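Local structure of probable hydrogenase maturation factor HypB (Methanocaldococcus jannaschii, 2HF9) at residues V107-A110 with L111-L114; V146-T149 with T150-D153; G152-T155 with I156-H159; E188-A191 with K192-N195; F211-V214 with L215-I218. The protein binds GTP and zinc and probably helps insert nickel into the metal centre of [NiFe] hydrogenases, with a low GTPase activity that this step is thought to need. All blocks are in the same frame, centred on the assembly; numbering follows the deposited sequence.

Interaction 1: V107-A110 with L111-L114. With ZN (zinc ion), chain D.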
loop_
_atom_site.group_PDB
_atom_site.type_symbol
_atom_site.label_atom_id
_atom_site.label_comp_id
_atom_site.label_asym_id
_atom_site.label_seq_id
_atom_site.Cartn_x
_atom_site.Cartn_y
_atom_site.Cartn_z
ATOM N N VAL A 107 9.723 12.050 14.094
ATOM C CA VAL A 107 11.114 11.675 13.829
ATOM C C VAL A 107 12.085 12.483 14.703
ATOM O O VAL A 107 13.034 11.928 15.252
ATOM C CB VAL A 107 11.471 11.786 12.316
ATOM C CG1 VAL A 107 12.982 11.701 12.086
ATOM C CG2 VAL A 107 10.745 10.704 11.517
ATOM N N GLY A 108 11.831 13.783 14.841
ATOM C CA GLY A 108 12.626 14.643 15.721
ATOM C C GLY A 108 12.735 14.103 17.136
ATOM O O GLY A 108 13.830 14.047 17.706
ATOM N N HIS A 109 11.601 13.687 17.693
ATOM C CA HIS A 109 11.554 13.108 19.038
ATOM C C HIS A 109 12.190 11.723 19.115
ATOM O O HIS A 109 12.788 11.366 20.130
ATOM C CB HIS A 109 10.117 13.077 19.556
ATOM C CG HIS A 109 9.608 14.423 19.964
ATOM N ND1 HIS A 109 10.142 15.124 21.024
ATOM C CD2 HIS A 109 8.636 15.208 19.442
ATOM C CE1 HIS A 109 9.514 16.280 21.145
ATOM N NE2 HIS A 109 8.595 16.356 20.199
ATOM N N ALA A 110 12.062 10.950 18.039
ATOM C CA ALA A 110 12.749 9.661 17.950
ATOM C C ALA A 110 14.264 9.857 18.059
ATOM O O ALA A 110 14.950 9.063 18.708
ATOM C CB ALA A 110 12.383 8.944 16.660
ATOM N N LEU A 111 14.767 10.930 17.444
ATOM C CA LEU A 111 16.192 11.280 17.486
ATOM C C LEU A 111 16.720 11.513 18.902
ATOM O O LEU A 111 17.901 11.299 19.169
ATOM C CB LEU A 111 16.488 12.504 16.607
ATOM C CG LEU A 111 16.241 12.405 15.097
ATOM C CD1 LEU A 111 16.594 13.709 14.401
ATOM C CD2 LEU A 111 17.013 11.251 14.486
ATOM N N GLU A 112 15.836 11.944 19.800
ATOM C CA GLU A 112 16.191 12.163 21.206
ATOM C C GLU A 112 16.521 10.852 21.929
ATOM O O GLU A 112 17.252 10.858 22.924
ATOM C CB GLU A 112 15.078 12.934 21.931
ATOM C CG GLU A 112 14.852 14.355 21.393
ATOM C CD GLU A 112 13.539 14.982 21.852
ATOM O OE1 GLU A 112 12.722 14.298 22.505
ATOM O OE2 GLU A 112 13.321 16.170 21.548
ATOM N N ASP A 113 16.001 9.737 21.415
ATOM C CA ASP A 113 16.263 8.410 21.987
ATOM C C ASP A 113 17.515 7.725 21.417
ATOM O O ASP A 113 17.819 6.578 21.761
ATOM C CB ASP A 113 15.037 7.505 21.823
ATOM C CG ASP A 113 13.933 7.823 22.816
ATOM O OD1 ASP A 113 14.238 8.278 23.943
ATOM O OD2 ASP A 113 12.753 7.611 22.475
ATOM N N LEU A 114 18.233 8.433 20.550
ATOM C CA LEU A 114 19.452 7.913 19.940
ATOM C C LEU A 114 20.687 8.689 20.396
ATOM O O LEU A 114 20.631 9.906 20.581
ATOM C CB LEU A 114 19.346 7.968 18.410
ATOM C CG LEU A 114 18.266 7.124 17.717
ATOM C CD1 LEU A 114 18.143 7.493 16.242
ATOM C CD2 LEU A 114 18.536 5.632 17.875
HETATM ZN ZN ZN D . 6.958 17.810 19.770
#
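His109 and Glu112, three residues apart near the C-terminal part of helix 104-111, run side by side and point the same way. The first torsion of His109 turns CG beside its own backbone N (chi1 -74°) and carries the imidazole over toward the glutamate. Its CB passes 4.1 Å from Glu112 OE1, and CG of the same histidine 4.0 Å from it. Farther out, ND1 of His109 donates a nearly straight hydrogen bond of 3.1 Å to the same Glu112 OE1. That oxygen lies at the edge of the ring and in its plane; ring and carboxylate planes stand 84° apart, and the N-H meets OE1 from above the carboxylate plane. Between the two ring nitrogens, His109 CE1 lies 3.8 Å from Glu112 OE2. On the far side of the imidazole, His109 NE2 binds the zinc ion at 2.2 Å, and His105 shares the metal. Beneath, Leu111 N bonds to Val107 O at 3.0 Å and Asp113 N to Ala110 O at 3.0 Å; a type I turn spans Leu111 to Leu114. Leu111 and Leu114 both rest on Leu122 of strand 121-125, so the turn packs against the sheet. Glu112 is thus a second-shell residue of the zinc site; its bond, together with the metal bond, probably holds the ring's rotation and may make His109 a more electron-rich donor.

Interaction 2: V146-T149 with T150-D153. With GSP (5'-guanosine-diphosphate-monothiophosphate), chain H.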
loop_
_atom_site.group_PDB
_atom_site.type_symbol
_atom_site.label_atom_id
_atom_site.label_comp_id
_atom_site.label_asym_id
_atom_site.label_seq_id
_atom_site.Cartn_x
_atom_site.Cartn_y
_atom_site.Cartn_z
ATOM N N VAL A 146 10.696 2.088 -2.453
ATOM C CA VAL A 146 10.745 0.681 -2.802
ATOM C C VAL A 146 9.367 0.232 -3.274
ATOM O O VAL A 146 8.395 0.278 -2.524
ATOM C CB VAL A 146 11.182 -0.198 -1.595
ATOM C CG1 VAL A 146 11.379 -1.658 -2.032
ATOM C CG2 VAL A 146 12.452 0.355 -0.956
ATOM N N ILE A 147 9.286 -0.176 -4.531
ATOM C CA ILE A 147 8.106 -0.878 -5.013
ATOM C C ILE A 147 8.552 -2.244 -5.499
ATOM O O ILE A 147 9.751 -2.518 -5.581
ATOM C CB ILE A 147 7.322 -0.107 -6.117
ATOM C CG1 ILE A 147 8.203 0.209 -7.348
ATOM C CG2 ILE A 147 6.590 1.110 -5.513
ATOM C CD1 ILE A 147 9.083 1.456 -7.233
ATOM N N SER A 148 7.602 -3.115 -5.797
ATOM C CA SER A 148 7.977 -4.448 -6.226
ATOM C C SER A 148 7.135 -4.934 -7.392
ATOM O O SER A 148 6.011 -4.465 -7.601
ATOM C CB SER A 148 7.938 -5.425 -5.048
ATOM O OG SER A 148 6.611 -5.724 -4.672
ATOM N N THR A 149 7.693 -5.876 -8.151
ATOM C CA THR A 149 7.039 -6.401 -9.351
ATOM C C THR A 149 5.645 -6.965 -9.057
ATOM O O THR A 149 4.755 -6.890 -9.900
ATOM C CB THR A 149 7.902 -7.484 -10.043
ATOM O OG1 THR A 149 8.042 -8.615 -9.176
ATOM C CG2 THR A 149 9.292 -6.931 -10.384
ATOM N N THR A 150 5.460 -7.493 -7.846
ATOM C CA THR A 150 4.221 -8.180 -7.473
ATOM C C THR A 150 3.016 -7.257 -7.263
ATOM O O THR A 150 1.888 -7.732 -7.115
ATOM C CB THR A 150 4.416 -9.102 -6.249
ATOM O OG1 THR A 150 4.863 -8.338 -5.118
ATOM C CG2 THR A 150 5.428 -10.188 -6.565
ATOM N N GLU A 151 3.268 -5.951 -7.254
ATOM C CA GLU A 151 2.211 -4.942 -7.187
ATOM C C GLU A 151 1.663 -4.625 -8.588
ATOM O O GLU A 151 0.652 -3.942 -8.729
ATOM C CB GLU A 151 2.739 -3.671 -6.516
ATOM C CG GLU A 151 3.114 -3.854 -5.038
ATOM C CD GLU A 151 4.433 -3.187 -4.662
ATOM O OE1 GLU A 151 4.801 -2.163 -5.282
ATOM O OE2 GLU A 151 5.101 -3.691 -3.732
ATOM N N GLY A 152 2.339 -5.132 -9.616
ATOM C CA GLY A 152 1.971 -4.852 -11.004
ATOM C C GLY A 152 2.908 -3.839 -11.631
ATOM O O GLY A 152 3.489 -2.996 -10.934
ATOM N N ASP A 153 3.054 -3.911 -12.950
ATOM C CA ASP A 153 3.998 -3.041 -13.653
ATOM C C ASP A 153 3.453 -1.649 -14.018
ATOM O O ASP A 153 4.124 -0.892 -14.719
ATOM C CB ASP A 153 4.609 -3.751 -14.873
ATOM C CG ASP A 153 3.578 -4.146 -15.914
ATOM O OD1 ASP A 153 2.436 -3.638 -15.876
ATOM O OD2 ASP A 153 3.924 -4.972 -16.780
HETATM P PG GSP H . -4.060 -1.162 -7.703
HETATM O O3B GSP H . -3.814 -2.741 -7.897
HETATM S S1G GSP H . -3.950 -0.703 -6.045
HETATM O O2G GSP H . -2.971 -0.471 -8.548
HETATM O O3G GSP H . -5.444 -0.801 -8.257
HETATM P PB GSP H . -4.947 -3.884 -7.806
HETATM O O1B GSP H . -5.146 -4.221 -6.382
HETATM O O2B GSP H . -6.191 -3.539 -8.517
HETATM P PA GSP H . -4.255 -5.651 -9.988
HETATM O O1A GSP H . -5.545 -6.307 -10.287
HETATM O O2A GSP H . -3.936 -4.569 -10.952
HETATM O O3A GSP H . -4.203 -5.157 -8.460
HETATM O "O5'" GSP H . -3.103 -6.773 -9.960
HETATM C "C5'" GSP H . -1.748 -6.420 -9.766
HETATM C "C4'" GSP H . -0.864 -7.488 -10.404
HETATM O "O4'" GSP H . -0.991 -8.709 -9.692
HETATM C "C3'" GSP H . -1.275 -7.784 -11.838
HETATM O "O3'" GSP H . -0.094 -7.932 -12.589
HETATM C "C2'" GSP H . -2.018 -9.102 -11.762
HETATM O "O2'" GSP H . -1.848 -9.854 -12.936
HETATM C "C1'" GSP H . -1.353 -9.763 -10.567
HETATM N N9 GSP H . -2.186 -10.730 -9.832
HETATM C C8 GSP H . -3.398 -10.524 -9.218
HETATM N N7 GSP H . -3.778 -11.688 -8.638
HETATM C C5 GSP H . -2.825 -12.622 -8.860
HETATM C C6 GSP H . -2.692 -13.963 -8.496
HETATM O O6 GSP H . -3.563 -14.527 -7.840
HETATM N N1 GSP H . -1.568 -14.666 -8.882
HETATM C C2 GSP H . -0.579 -14.049 -9.625
HETATM N N2 GSP H . 0.502 -14.721 -10.000
HETATM N N3 GSP H . -0.715 -12.722 -9.982
HETATM C C4 GSP H . -1.816 -12.023 -9.604
#
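Glu151 folds back on Ser148, and its two carboxylate oxygens take separate donors from that one residue. Ser148 OG gives its proton to Glu151 OE2 at 2.7 Å, while the backbone N of Ser148 points almost straight at Glu151 OE1, 3.0 Å away; both donors come from above the carboxylate plane. A bend at the second torsion of Glu151 (chi2 136°) brings the acid back to the strand end, where OE1 also crosses close to Ile147 CB at 3.4 Å. The backbone answers in the opposite direction, Glu151 N donating to Ser148 O at 3.1 Å and Gly152 N to Thr149 O. A second shell sets these groups: Ser49 OG bonds to Glu151 OE2, and Lys173 NZ reaches both Ser148 OG and Thr150 OG1. Lys173 of the second subunit also bonds to Thr150 O, tying the turn into the dimer. Beyond it the nucleotide ribose packs on the backbone, its C4' 3.9 Å from Gly152 CA. The backbone angles of Gly152 call for glycine, and any CB would crowd the nucleotide. Thr150, Glu151 and Gly152, in the 3-10 turn and just after it, line the nucleotide pocket of this P-loop GTPase domain. The turn leaves strand 142-148, which lies between strands 39-45 and 168-172 in the parallel sheet; helix 177-180 meets Thr149 and Thr150, and helix 184-194 meets Thr149 through Ile184 and Asp153 through Met187.

Interaction 3: G152-T155 with I156-H159. With GSP (5'-guanosine-diphosphate-monothiophosphate), chain H.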
loop_
_atom_site.group_PDB
_atom_site.type_symbol
_atom_site.label_atom_id
_atom_site.label_comp_id
_atom_site.label_asym_id
_atom_site.label_seq_id
_atom_site.Cartn_x
_atom_site.Cartn_y
_atom_site.Cartn_z
ATOM N N GLY A 152 2.339 -5.132 -9.616
ATOM C CA GLY A 152 1.971 -4.852 -11.004
ATOM C C GLY A 152 2.908 -3.839 -11.631
ATOM O O GLY A 152 3.489 -2.996 -10.934
ATOM N N ASP A 153 3.054 -3.911 -12.950
ATOM C CA ASP A 153 3.998 -3.041 -13.653
ATOM C C ASP A 153 3.453 -1.649 -14.018
ATOM O O ASP A 153 4.124 -0.892 -14.719
ATOM C CB ASP A 153 4.609 -3.751 -14.873
ATOM C CG ASP A 153 3.578 -4.146 -15.914
ATOM O OD1 ASP A 153 2.436 -3.638 -15.876
ATOM O OD2 ASP A 153 3.924 -4.972 -16.780
ATOM N N ASP A 154 2.249 -1.323 -13.542
ATOM C CA ASP A 154 1.687 0.022 -13.708
ATOM C C ASP A 154 1.878 0.881 -12.458
ATOM O O ASP A 154 1.545 2.066 -12.457
ATOM C CB ASP A 154 0.196 -0.041 -14.064
ATOM C CG ASP A 154 -0.046 -0.340 -15.535
ATOM O OD1 ASP A 154 0.752 0.109 -16.385
ATOM O OD2 ASP A 154 -1.046 -1.022 -15.843
ATOM N N THR A 155 2.430 0.271 -11.413
ATOM C CA THR A 155 2.569 0.884 -10.090
ATOM C C THR A 155 3.342 2.208 -10.084
ATOM O O THR A 155 2.973 3.146 -9.368
ATOM C CB THR A 155 3.193 -0.130 -9.102
ATOM O OG1 THR A 155 2.325 -1.266 -9.003
ATOM C CG2 THR A 155 3.372 0.477 -7.717
ATOM N N ILE A 156 4.401 2.291 -10.886
ATOM C CA ILE A 156 5.181 3.527 -10.968
ATOM C C ILE A 156 4.403 4.640 -11.685
ATOM O O ILE A 156 4.316 5.758 -11.177
ATOM C CB ILE A 156 6.584 3.295 -11.589
ATOM C CG1 ILE A 156 7.393 2.348 -10.692
ATOM C CG2 ILE A 156 7.324 4.622 -11.777
ATOM C CD1 ILE A 156 8.572 1.684 -11.360
ATOM N N GLU A 157 3.804 4.333 -12.833
ATOM C CA GLU A 157 3.059 5.368 -13.557
ATOM C C GLU A 157 1.723 5.750 -12.908
ATOM O O GLU A 157 1.194 6.833 -13.170
ATOM C CB GLU A 157 2.942 5.082 -15.064
ATOM C CG GLU A 157 2.307 3.772 -15.480
ATOM C CD GLU A 157 2.193 3.654 -17.000
ATOM O OE1 GLU A 157 2.260 4.692 -17.694
ATOM O OE2 GLU A 157 2.034 2.525 -17.503
ATOM N N LYS A 158 1.213 4.874 -12.038
ATOM C CA LYS A 158 -0.001 5.139 -11.262
ATOM C C LYS A 158 0.232 6.038 -10.050
ATOM O O LYS A 158 -0.728 6.541 -9.460
ATOM C CB LYS A 158 -0.634 3.832 -10.785
ATOM C CG LYS A 158 -1.649 3.224 -11.729
ATOM C CD LYS A 158 -2.033 1.827 -11.246
ATOM C CE LYS A 158 -3.422 1.424 -11.698
ATOM N NZ LYS A 158 -4.444 1.579 -10.624
ATOM N N HIS A 159 1.492 6.224 -9.659
ATOM C CA HIS A 159 1.813 7.050 -8.491
ATOM C C HIS A 159 3.011 7.974 -8.746
ATOM O O HIS A 159 4.013 7.895 -8.030
ATOM C CB HIS A 159 2.067 6.170 -7.255
ATOM C CG HIS A 159 0.994 5.157 -6.998
ATOM N ND1 HIS A 159 -0.072 5.399 -6.158
ATOM C CD2 HIS A 159 0.826 3.896 -7.466
ATOM C CE1 HIS A 159 -0.854 4.335 -6.126
ATOM N NE2 HIS A 159 -0.334 3.409 -6.911
HETATM P PG GSP H . -4.060 -1.162 -7.703
HETATM O O3B GSP H . -3.814 -2.741 -7.897
HETATM S S1G GSP H . -3.950 -0.703 -6.045
HETATM O O2G GSP H . -2.971 -0.471 -8.548
HETATM O O3G GSP H . -5.444 -0.801 -8.257
HETATM P PB GSP H . -4.947 -3.884 -7.806
HETATM O O1B GSP H . -5.146 -4.221 -6.382
HETATM O O2B GSP H . -6.191 -3.539 -8.517
HETATM P PA GSP H . -4.255 -5.651 -9.988
HETATM O O1A GSP H . -5.545 -6.307 -10.287
HETATM O O2A GSP H . -3.936 -4.569 -10.952
HETATM O O3A GSP H . -4.203 -5.157 -8.460
HETATM O "O5'" GSP H . -3.103 -6.773 -9.960
HETATM C "C5'" GSP H . -1.748 -6.420 -9.766
HETATM C "C4'" GSP H . -0.864 -7.488 -10.404
HETATM O "O4'" GSP H . -0.991 -8.709 -9.692
HETATM C "C3'" GSP H . -1.275 -7.784 -11.838
HETATM O "O3'" GSP H . -0.094 -7.932 -12.589
HETATM C "C2'" GSP H . -2.018 -9.102 -11.762
HETATM O "O2'" GSP H . -1.848 -9.854 -12.936
HETATM C "C1'" GSP H . -1.353 -9.763 -10.567
HETATM N N9 GSP H . -2.186 -10.730 -9.832
HETATM C C8 GSP H . -3.398 -10.524 -9.218
HETATM N N7 GSP H . -3.778 -11.688 -8.638
HETATM C C5 GSP H . -2.825 -12.622 -8.860
HETATM C C6 GSP H . -2.692 -13.963 -8.496
HETATM O O6 GSP H . -3.563 -14.527 -7.840
HETATM N N1 GSP H . -1.568 -14.666 -8.882
HETATM C C2 GSP H . -0.579 -14.049 -9.625
HETATM N N2 GSP H . 0.502 -14.721 -10.000
HETATM N N3 GSP H . -0.715 -12.722 -9.982
HETATM C C4 GSP H . -1.816 -12.023 -9.604
HETATM O O HOH W 1 4.786 1.486 -13.670
#
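Asp154 meets Glu157 carboxylate to carboxylate, OD1 of Asp154 lying only 3.0 Å from OE2 of Glu157. The two side chains run alongside each other with their planes 51° apart, and Lys186 forms salt bridges with both oxygens. Asp154 O accepts from Lys158 N at 2.9 Å, nearly along the C=O axis, and Asp154 CB touches Lys158 CD at 4.0 Å. Thr155 is the other main participant. Its first torsion sets OG1 beside the backbone N (chi1 -61°), from where OG1 donates to Gly152 O at 2.8 Å and closes the type I turn that Thr155 ends. Thr155 O in turn faces the edge of the His159 ring, in its plane, 3.0 Å from CD2. A water joins the two turns, donating to Asp153 O and accepting from Glu157 N. Lys158 leads on to the nucleotide, where its NZ makes a weak 3.3 Å hydrogen bond to O2G of the terminal thiophosphate and a salt bridge to Asp74 of the second subunit. Lysines probably offset acidic charge at two points here: Lys186 may let the paired carboxylates both stay ionised, and Lys158 carries positive charge to the nucleotide at the dimer interface.

Interaction 4: E188-A191 with K192-N195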
loop_
_atom_site.group_PDB
_atom_site.type_symbol
_atom_site.label_atom_id
_atom_site.label_comp_id
_atom_site.label_asym_id
_atom_site.label_seq_id
_atom_site.Cartn_x
_atom_site.Cartn_y
_atom_site.Cartn_z
ATOM N N GLU A 188 11.280 0.068 -15.190
ATOM C CA GLU A 188 12.540 0.802 -15.117
ATOM C C GLU A 188 12.487 2.085 -15.951
ATOM O O GLU A 188 12.957 3.138 -15.509
ATOM C CB GLU A 188 13.698 -0.091 -15.559
ATOM C CG GLU A 188 15.068 0.562 -15.470
ATOM C CD GLU A 188 16.174 -0.316 -16.018
ATOM O OE1 GLU A 188 15.888 -1.165 -16.895
ATOM O OE2 GLU A 188 17.332 -0.148 -15.581
ATOM N N ASN A 189 11.911 1.985 -17.149
ATOM C CA ASN A 189 11.699 3.155 -18.008
ATOM C C ASN A 189 10.683 4.142 -17.443
ATOM O O ASN A 189 10.884 5.356 -17.528
ATOM C CB ASN A 189 11.313 2.731 -19.426
ATOM C CG ASN A 189 12.513 2.335 -20.248
ATOM O OD1 ASN A 189 13.534 3.023 -20.239
ATOM N ND2 ASN A 189 12.408 1.220 -20.953
ATOM N N ASP A 190 9.607 3.618 -16.854
ATOM C CA ASP A 190 8.620 4.443 -16.156
ATOM C C ASP A 190 9.295 5.314 -15.096
ATOM O O ASP A 190 9.060 6.520 -15.039
ATOM C CB ASP A 190 7.544 3.578 -15.484
ATOM C CG ASP A 190 6.576 2.936 -16.475
ATOM O OD1 ASP A 190 5.850 2.009 -16.056
ATOM O OD2 ASP A 190 6.521 3.346 -17.655
ATOM N N ALA A 191 10.131 4.689 -14.264
ATOM C CA ALA A 191 10.813 5.369 -13.166
ATOM C C ALA A 191 11.776 6.446 -13.666
ATOM O O ALA A 191 11.781 7.562 -13.154
ATOM C CB ALA A 191 11.551 4.356 -12.294
ATOM N N LYS A 192 12.582 6.098 -14.668
ATOM C CA LYS A 192 13.545 7.031 -15.257
ATOM C C LYS A 192 12.861 8.247 -15.899
ATOM O O LYS A 192 13.351 9.371 -15.787
ATOM C CB LYS A 192 14.393 6.322 -16.306
ATOM C CG LYS A 192 15.460 5.388 -15.766
ATOM C CD LYS A 192 16.160 4.704 -16.931
ATOM C CE LYS A 192 17.313 3.835 -16.479
ATOM N NZ LYS A 192 17.987 3.215 -17.657
ATOM N N ARG A 193 11.734 8.001 -16.568
ATOM C CA ARG A 193 10.999 9.042 -17.287
ATOM C C ARG A 193 10.280 9.984 -16.325
ATOM O O ARG A 193 10.283 11.195 -16.519
ATOM C CB ARG A 193 10.001 8.417 -18.272
ATOM C CG ARG A 193 9.110 9.421 -19.016
ATOM C CD ARG A 193 8.108 8.731 -19.942
ATOM N NE ARG A 193 7.142 7.899 -19.221
ATOM C CZ ARG A 193 7.167 6.569 -19.187
ATOM N NH1 ARG A 193 8.114 5.891 -19.825
ATOM N NH2 ARG A 193 6.240 5.912 -18.510
ATOM N N ILE A 194 9.670 9.420 -15.289
ATOM C CA ILE A 194 8.917 10.207 -14.311
ATOM C C ILE A 194 9.849 11.003 -13.392
ATOM O O ILE A 194 9.548 12.143 -13.033
ATOM C CB ILE A 194 7.918 9.317 -13.529
ATOM C CG1 ILE A 194 6.811 8.837 -14.478
ATOM C CG2 ILE A 194 7.308 10.069 -12.346
ATOM C CD1 ILE A 194 6.003 7.646 -13.978
ATOM N N ASN A 195 10.985 10.404 -13.039
ATOM C CA ASN A 195 12.011 11.076 -12.245
ATOM C C ASN A 195 13.409 10.896 -12.854
ATOM O O ASN A 195 14.166 10.015 -12.432
ATOM C CB ASN A 195 11.981 10.596 -10.783
ATOM C CG ASN A 195 12.810 11.478 -9.861
ATOM O OD1 ASN A 195 13.625 12.284 -10.316
ATOM N ND2 ASN A 195 12.606 11.327 -8.557
#
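Asp190 OD2 takes the shortest polar bond of this helical turn, 2.7 Å from Arg193 NH2, in a salt bridge. The guanidinium stands almost upright to the carboxylate, their planes 80° apart, and its N-H reaches OD2 from above the acid's plane. Arg193 turns at its third torsion (chi3 64°), and one guanidinium face lies over Asp190 CA. The other oxygen, OD1, is held by Lys186, so that one aspartate joins two positive side chains. An alanine in place of Asp190 would remove both carboxylate oxygens, and would probably leave Arg193 and Lys186 without this shared mate and the guanidinium less fixed. Glu188 and Lys192, a turn apart on the same helix, also lie side by side, but Lys192 NZ stays 4.0 Å from Glu188 OE2, an electrostatic approach looser than a salt bridge. Below, Ile194 CG1 comes within 3.3 Å of Asp190 O, the same carbonyl that accepts from Ile194 N. Asn195 is the first residue beyond the helix: its N still bonds to Ala191 O at 3.0 Å, while its side-chain ND2 donates to Met163 O. Helix 184-194 rests on strand 199-202 through Ala191 and on helix 160-163 through Ile194. With a cation at each carboxylate oxygen, Asp190 is likely to stay ionised although it is buried.

Interaction 5: F211-V214 with L215-I218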
loop_
_atom_site.group_PDB
_atom_site.type_symbol
_atom_site.label_atom_id
_atom_site.label_comp_id
_atom_site.label_asym_id
_atom_site.label_seq_id
_atom_site.Cartn_x
_atom_site.Cartn_y
_atom_site.Cartn_z
ATOM N N PHE A 211 21.825 -5.649 -5.564
ATOM C CA PHE A 211 22.143 -5.136 -4.226
ATOM C C PHE A 211 23.377 -4.229 -4.234
ATOM O O PHE A 211 23.408 -3.219 -3.530
ATOM C CB PHE A 211 22.297 -6.269 -3.203
ATOM C CG PHE A 211 22.385 -5.790 -1.773
ATOM C CD1 PHE A 211 21.314 -5.121 -1.177
ATOM C CD2 PHE A 211 23.542 -5.999 -1.023
ATOM C CE1 PHE A 211 21.392 -4.673 0.144
ATOM C CE2 PHE A 211 23.624 -5.561 0.298
ATOM C CZ PHE A 211 22.548 -4.891 0.880
ATOM N N ASP A 212 24.373 -4.594 -5.045
ATOM C CA ASP A 212 25.589 -3.791 -5.234
ATOM C C ASP A 212 25.260 -2.330 -5.579
ATOM O O ASP A 212 25.914 -1.413 -5.088
ATOM C CB ASP A 212 26.483 -4.422 -6.320
ATOM C CG ASP A 212 27.792 -3.666 -6.528
ATOM O OD1 ASP A 212 28.523 -3.444 -5.541
ATOM O OD2 ASP A 212 28.096 -3.305 -7.686
ATOM N N LYS A 213 24.238 -2.130 -6.411
ATOM C CA LYS A 213 23.805 -0.790 -6.815
ATOM C C LYS A 213 23.121 -0.008 -5.689
ATOM O O LYS A 213 23.205 1.221 -5.651
ATOM C CB LYS A 213 22.893 -0.855 -8.050
ATOM C CG LYS A 213 23.494 -1.573 -9.267
ATOM C CD LYS A 213 24.818 -0.959 -9.726
ATOM C CE LYS A 213 24.612 0.308 -10.547
ATOM N NZ LYS A 213 25.923 0.902 -10.968
ATOM N N VAL A 214 22.441 -0.710 -4.781
ATOM C CA VAL A 214 21.844 -0.045 -3.613
ATOM C C VAL A 214 22.957 0.402 -2.660
ATOM O O VAL A 214 22.963 1.543 -2.200
ATOM C CB VAL A 214 20.803 -0.929 -2.869
ATOM C CG1 VAL A 214 20.129 -0.134 -1.737
ATOM C CG2 VAL A 214 19.747 -1.467 -3.839
ATOM N N LEU A 215 23.900 -0.498 -2.379
ATOM C CA LEU A 215 25.069 -0.158 -1.564
ATOM C C LEU A 215 25.818 1.034 -2.149
ATOM O O LEU A 215 26.232 1.931 -1.417
ATOM C CB LEU A 215 26.014 -1.354 -1.430
ATOM C CG LEU A 215 25.575 -2.512 -0.534
ATOM C CD1 LEU A 215 26.515 -3.697 -0.724
ATOM C CD2 LEU A 215 25.521 -2.097 0.934
ATOM N N GLU A 216 25.973 1.037 -3.471
ATOM C CA GLU A 216 26.607 2.137 -4.187
ATOM C C GLU A 216 25.900 3.465 -3.902
ATOM O O GLU A 216 26.553 4.472 -3.608
ATOM C CB GLU A 216 26.605 1.853 -5.691
ATOM C CG GLU A 216 27.297 2.915 -6.521
ATOM C CD GLU A 216 27.158 2.669 -8.009
ATOM O OE1 GLU A 216 26.605 1.619 -8.403
ATOM O OE2 GLU A 216 27.602 3.530 -8.789
ATOM N N PHE A 217 24.570 3.452 -3.983
ATOM C CA PHE A 217 23.769 4.641 -3.691
ATOM C C PHE A 217 23.980 5.136 -2.264
ATOM O O PHE A 217 24.140 6.339 -2.049
ATOM C CB PHE A 217 22.273 4.401 -3.949
ATOM C CG PHE A 217 21.402 5.564 -3.552
ATOM C CD1 PHE A 217 21.232 6.646 -4.413
ATOM C CD2 PHE A 217 20.776 5.593 -2.306
ATOM C CE1 PHE A 217 20.439 7.736 -4.046
ATOM C CE2 PHE A 217 19.982 6.683 -1.931
ATOM C CZ PHE A 217 19.817 7.754 -2.804
ATOM N N ILE A 218 23.965 4.216 -1.299
ATOM C CA ILE A 218 24.165 4.573 0.110
ATOM C C ILE A 218 25.516 5.271 0.305
ATOM O O ILE A 218 25.586 6.353 0.904
ATOM C CB ILE A 218 24.048 3.338 1.068
ATOM C CG1 ILE A 218 22.677 2.643 0.948
ATOM C CG2 ILE A 218 24.347 3.735 2.520
ATOM C CD1 ILE A 218 21.472 3.484 1.350
#
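Lys213 and Glu216 form a salt bridge on the exposed side of helix 211-224, NZ lying 2.7 Å from OE1 and approaching its syn lone pair. The lysine is bent twice, at its second and third torsions (chi2 -57°, chi3 -79°), which sets the ammonium beside the tip of the extended glutamate; on the way Lys213 CE passes 3.2 Å from the same OE1. Regular i to i+4 bonds run underneath, Leu215 N to Phe211 O at 3.0 Å and Ile218 N to Val214 O at 3.0 Å among them. On the side facing helix 51-62, Leu215 crosses the Phe211 ring at a slant. Its CG sits 4.2 Å from the ring centroid as an off-centre CH-pi contact, and CD1 comes within 3.6 Å of Phe211 CE2. Both residues pack on Leu58 of helix 51-62, while Val214 rests on Val201 and Ile218 on Ile144 of the sheet. Cut back to an alanine, Phe211 would lose its ring, which is likely to cost Leu215 its CH-pi partner and open a gap toward helix 51-62. Among these residues the turn is amphipathic: its charge pair is compensated at the surface, whereas contacts toward helix 51-62 and the sheet are mostly apolar.

Overall arrangement
Each contact is local, between adjoining segments, so none closes a long loop. First in the chain, interaction 1 leads from helix 104-111 toward strand 121-125 at the zinc site of His105 and His109, on the opposite side of the chain's centre from interactions 2, 3 and 4. Interactions 2 and 3 overlap at Gly152 and Asp153; together they lead from strand 142-148 toward helix 160-163 past the nucleotide and the second subunit. Helix 184-194 then brings interaction 4 against them: Ile194 CD1 packs 3.7 Å from Glu157 CA. Interaction 5 packs helix 211-224 on helix 51-62 and the sheet and touches none of the others. Nothing nests; the order is serial, with one overlap.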